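Beta chain (Acipenser persicus, PDB 6IYH) probably carries oxygen in sturgeon blood as the haem-binding beta-type globin chain of a four-chain haemoglobin. Local coordinates at residues 8-13 / 127-132; 42-47 / 56-61. One frame throughout, in Å; residues are numbered along the deposited sequence.

In the fold
The two contacts lie on opposite sides of the chain's centre, their own centres 29 Å apart and their nearest atoms about 17 Å apart, so they do not touch. Along the sequence, interaction 2 falls wholly within the span that interaction 1 closes. Interaction 1 packs helix 4-14 across helix 123-142 and so joins the first helix of the chain to its last. Interaction 2 is local: the bend at 42-47 packs on the start of helix 57-75, with the short helix 50-55 between them in sequence. Helix 57-75 runs from one site to the other, since its Ala73 and Ile74 pack against Met132, Ile10 and Trp129. Haem touches Ala43 in interaction 2.

Interaction 1: residues 8-13 / 127-132; sequences FAITTL and AAWQKM
The indole of Trp129 packs on helix 4-14 against Ile10 and Leu13. CZ2, on its six-membered ring, lies 3.3 Å from Ile10 O and 3.7 Å from Leu13 CD2. Ile10 covers part of one ring face, with CG1 above the rim, while CG2 reaches CZ2 at 3.9 Å. Leu13 comes in obliquely by its CB, CD1 and CD2 atoms. At the ring edge, close to the indole plane, NE1 gives a weak hydrogen bond to Ala9 O (3.5 Å, N-H...O angle 150°). That oxygen also accepts the weak helical bond from Leu13 N.

Beside the indole two alanines meet, CB of Ala9 facing CB of Ala128 at 3.8 Å. Ile10 CD1 extends to Met132 CB at 4.0 Å. With CG1 anti to the carbonyl carbon (chi1 -66°), Ile10 sends the CG1-CD1 arm to Ala128 and Met132 and leaves CG2 for the indole. The short alanines suit two helices whose axes pass 9.1 Å apart and cross at -90°, in the arrangement of the globin A and H helices.

Farther out, Leu113 and Tyr121 pack on both Trp129 and Leu13, and Ile74 of helix 57-75 touches both Ile10 and Trp129. Lys131, which does not join this apolar centre, makes a salt bridge to Glu6 and a hydrogen bond to Glu1 O, tying the start of the chain to helix 123-142.

All six touching residues are buried, and their cohesion is chiefly apolar; the indole N-H, the one polar side-chain group among them, has a carbonyl to point at, which probably lessens the cost of burying it although the bond itself is weak.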
# COMPACT_ATOMS: atom_id res chain seq x y z
N PHE B 8 27.51 -10.81 4.11
CA PHE B 8 27.78 -12.20 4.28
C PHE B 8 26.53 -13.06 4.25
O PHE B 8 26.53 -14.11 3.62
CB PHE B 8 28.43 -12.42 5.64
CG PHE B 8 28.78 -13.84 5.92
CD1 PHE B 8 29.87 -14.43 5.31
CD2 PHE B 8 28.00 -14.60 6.76
CE1 PHE B 8 30.19 -15.72 5.60
CE2 PHE B 8 28.31 -15.91 7.03
CZ PHE B 8 29.41 -16.46 6.47
N ALA B 9 25.49 -12.64 4.96
CA ALA B 9 24.18 -13.31 4.96
C ALA B 9 23.64 -13.43 3.53
O ALA B 9 23.12 -14.49 3.18
CB ALA B 9 23.18 -12.57 5.87
N ILE B 10 23.79 -12.39 2.73
CA ILE B 10 23.32 -12.37 1.35
C ILE B 10 24.16 -13.26 0.44
O ILE B 10 23.61 -14.17 -0.19
CB ILE B 10 23.28 -10.93 0.78
CG1 ILE B 10 22.24 -10.14 1.55
CG2 ILE B 10 22.99 -10.90 -0.71
CD1 ILE B 10 22.31 -8.65 1.29
N THR B 11 25.49 -13.05 0.42
CA THR B 11 26.34 -13.77 -0.54
C THR B 11 26.46 -15.27 -0.16
O THR B 11 26.46 -16.13 -1.08
CB THR B 11 27.68 -13.09 -0.73
OG1 THR B 11 28.30 -13.06 0.54
CG2 THR B 11 27.50 -11.69 -1.27
N THR B 12 26.42 -15.65 1.13
CA THR B 12 26.46 -17.08 1.48
C THR B 12 25.19 -17.80 1.10
O THR B 12 25.24 -18.93 0.62
CB THR B 12 26.81 -17.45 2.95
OG1 THR B 12 25.74 -17.10 3.81
CG2 THR B 12 28.01 -16.67 3.43
N LEU B 13 24.05 -17.18 1.35
CA LEU B 13 22.81 -17.84 0.96
C LEU B 13 22.72 -17.90 -0.55
O LEU B 13 22.29 -18.92 -1.08
CB LEU B 13 21.60 -17.06 1.56
CG LEU B 13 20.29 -17.83 1.41
CD1 LEU B 13 19.23 -17.48 2.47
CD2 LEU B 13 19.60 -17.39 0.13
N ALA B 127 16.33 -10.80 7.75
CA ALA B 127 16.34 -9.35 7.83
C ALA B 127 17.23 -8.79 6.78
O ALA B 127 16.87 -7.82 6.12
CB ALA B 127 16.72 -8.85 9.23
N ALA B 128 18.39 -9.41 6.55
CA ALA B 128 19.28 -8.96 5.50
C ALA B 128 18.70 -9.12 4.08
O ALA B 128 18.81 -8.22 3.25
CB ALA B 128 20.62 -9.72 5.54
N TRP B 129 18.05 -10.24 3.83
CA TRP B 129 17.34 -10.48 2.57
C TRP B 129 16.13 -9.52 2.37
O TRP B 129 15.93 -9.05 1.26
CB TRP B 129 16.91 -11.94 2.41
CG TRP B 129 18.07 -12.70 1.91
CD1 TRP B 129 19.01 -13.33 2.64
CD2 TRP B 129 18.46 -12.80 0.57
NE1 TRP B 129 20.01 -13.85 1.80
CE2 TRP B 129 19.70 -13.50 0.53
CE3 TRP B 129 17.93 -12.30 -0.63
CZ2 TRP B 129 20.34 -13.80 -0.66
CZ3 TRP B 129 18.60 -12.57 -1.85
CH2 TRP B 129 19.79 -13.33 -1.84
N GLN B 130 15.42 -9.20 3.42
CA GLN B 130 14.36 -8.19 3.29
C GLN B 130 14.92 -6.82 2.90
O GLN B 130 14.39 -6.13 2.06
CB GLN B 130 13.58 -8.14 4.55
CG GLN B 130 12.44 -7.12 4.53
CD GLN B 130 11.40 -7.51 3.50
OE1 GLN B 130 11.16 -8.69 3.24
NE2 GLN B 130 10.80 -6.48 2.88
N LYS B 131 16.10 -6.47 3.45
CA LYS B 131 16.73 -5.25 3.09
C LYS B 131 17.14 -5.30 1.64
O LYS B 131 16.94 -4.34 0.88
CB LYS B 131 17.93 -4.99 4.05
CG LYS B 131 18.72 -3.75 3.69
CD LYS B 131 19.85 -3.55 4.68
CE LYS B 131 20.75 -2.46 4.18
NZ LYS B 131 21.70 -2.13 5.30
N MET B 132 17.71 -6.41 1.18
CA MET B 132 18.06 -6.56 -0.20
C MET B 132 16.84 -6.46 -1.10
O MET B 132 16.85 -5.80 -2.16
CB MET B 132 18.77 -7.90 -0.50
CG MET B 132 19.30 -8.11 -1.91
SD MET B 132 20.75 -7.01 -2.24
CE MET B 132 20.45 -6.54 -3.88

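Interaction 2: residues 42-47 / 56-61; sequences GAFGNI and NAQVHA
Asn56 ND2 donates to Phe44 O at 3.0 Å, almost straight (N-H...O angle 175°). The oxygen lies in the plane of the Asn56 amide, whereas the donor stands above the Phe44 carbonyl plane. A weak second bond runs from ND2 to Asn46 O.

The tight part is mostly apolar. Val59 CG2 sits 3.8 Å from Phe44 CD2 and 3.9 Å from Ile47 CG2, and Leu27, Val28 and Leu31 of helix 19-33 also pack on Val59. Gln58 lays its CB against Phe44 CD1 at 3.8 Å, and its O lies over one face of the Phe44 ring, toward the rim.

Asn56 is also the N-cap of helix 57-75, the distal (E) helix of the globin fold. Its CG stands anti to the backbone N (chi1 -173°), placing OD1 at the helix start, where it accepts from Val59 N at 3.2 Å and weakly from Gln58 N, and ND2 at the bend. With the side chain cut back to an alanine here, Phe44 O is likely to lose its donor and those two backbone amides their cap.

The other side is looser: Ala43 and Gln58 are exposed, and the extended Gln58 chain carries its amide past Phe44 toward Ala43, which touches the haem.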
# COMPACT_ATOMS: atom_id res chain seq x y z
N GLY B 42 0.67 -12.16 -20.62
CA GLY B 42 -0.01 -12.82 -21.78
C GLY B 42 0.77 -13.73 -22.74
O GLY B 42 0.23 -14.73 -23.20
N ALA B 43 2.02 -13.39 -23.03
CA ALA B 43 2.95 -14.20 -23.81
C ALA B 43 3.18 -15.67 -23.36
O ALA B 43 3.81 -16.46 -24.07
CB ALA B 43 4.28 -13.46 -23.84
N PHE B 44 2.79 -16.01 -22.14
CA PHE B 44 3.06 -17.31 -21.57
C PHE B 44 2.00 -18.34 -21.87
O PHE B 44 2.18 -19.50 -21.56
CB PHE B 44 3.24 -17.21 -20.04
CG PHE B 44 4.46 -16.48 -19.59
CD1 PHE B 44 5.41 -15.98 -20.47
CD2 PHE B 44 4.64 -16.28 -18.25
CE1 PHE B 44 6.52 -15.28 -20.01
CE2 PHE B 44 5.75 -15.55 -17.80
CZ PHE B 44 6.69 -15.08 -18.69
N GLY B 45 0.87 -17.92 -22.45
CA GLY B 45 -0.22 -18.80 -22.70
C GLY B 45 -1.13 -18.90 -21.51
O GLY B 45 -1.41 -17.90 -20.81
N ASN B 46 -1.61 -20.11 -21.27
CA ASN B 46 -2.55 -20.34 -20.24
C ASN B 46 -1.85 -20.36 -18.87
O ASN B 46 -1.06 -21.23 -18.54
CB ASN B 46 -3.35 -21.62 -20.46
CG ASN B 46 -4.36 -21.87 -19.33
OD1 ASN B 46 -4.85 -20.92 -18.65
ND2 ASN B 46 -4.66 -23.16 -19.10
N ILE B 47 -2.14 -19.29 -18.11
CA ILE B 47 -1.62 -19.14 -16.76
C ILE B 47 -2.77 -18.80 -15.83
O ILE B 47 -2.58 -18.02 -14.87
CB ILE B 47 -0.49 -18.13 -16.68
CG1 ILE B 47 -0.91 -16.81 -17.30
CG2 ILE B 47 0.75 -18.65 -17.43
CD1 ILE B 47 0.08 -15.66 -17.19
N ASN B 56 3.89 -24.67 -16.32
CA ASN B 56 4.19 -23.94 -17.52
C ASN B 56 5.70 -23.65 -17.68
O ASN B 56 6.30 -22.85 -16.98
CB ASN B 56 3.37 -22.63 -17.48
CG ASN B 56 3.45 -21.84 -18.75
OD1 ASN B 56 4.49 -21.64 -19.29
ND2 ASN B 56 2.33 -21.33 -19.19
N ALA B 57 6.29 -24.21 -18.76
CA ALA B 57 7.72 -24.01 -19.07
C ALA B 57 8.16 -22.57 -19.21
O ALA B 57 9.25 -22.24 -18.81
CB ALA B 57 8.10 -24.83 -20.34
N GLN B 58 7.31 -21.70 -19.75
CA GLN B 58 7.62 -20.30 -19.87
C GLN B 58 7.62 -19.59 -18.56
O GLN B 58 8.45 -18.71 -18.39
CB GLN B 58 6.71 -19.57 -20.85
CG GLN B 58 7.00 -20.12 -22.23
CD GLN B 58 6.05 -19.59 -23.24
OE1 GLN B 58 6.30 -18.53 -23.80
NE2 GLN B 58 4.98 -20.39 -23.57
N VAL B 59 6.72 -20.00 -17.68
CA VAL B 59 6.79 -19.44 -16.31
C VAL B 59 8.13 -19.79 -15.66
O VAL B 59 8.80 -18.96 -15.04
CB VAL B 59 5.62 -19.94 -15.49
CG1 VAL B 59 5.73 -19.45 -14.04
CG2 VAL B 59 4.34 -19.36 -16.06
N HIS B 60 8.48 -21.07 -15.73
CA HIS B 60 9.75 -21.50 -15.19
C HIS B 60 10.91 -20.72 -15.78
O HIS B 60 11.80 -20.24 -15.02
CB HIS B 60 9.99 -22.95 -15.40
CG HIS B 60 8.88 -23.83 -14.91
ND1 HIS B 60 8.64 -25.07 -15.47
CD2 HIS B 60 7.87 -23.62 -14.04
CE1 HIS B 60 7.58 -25.61 -14.88
NE2 HIS B 60 7.14 -24.77 -13.96
N ALA B 61 10.97 -20.58 -17.11
CA ALA B 61 12.06 -19.84 -17.70
C ALA B 61 12.12 -18.38 -17.26
O ALA B 61 13.20 -17.77 -17.00
CB ALA B 61 11.98 -19.94 -19.25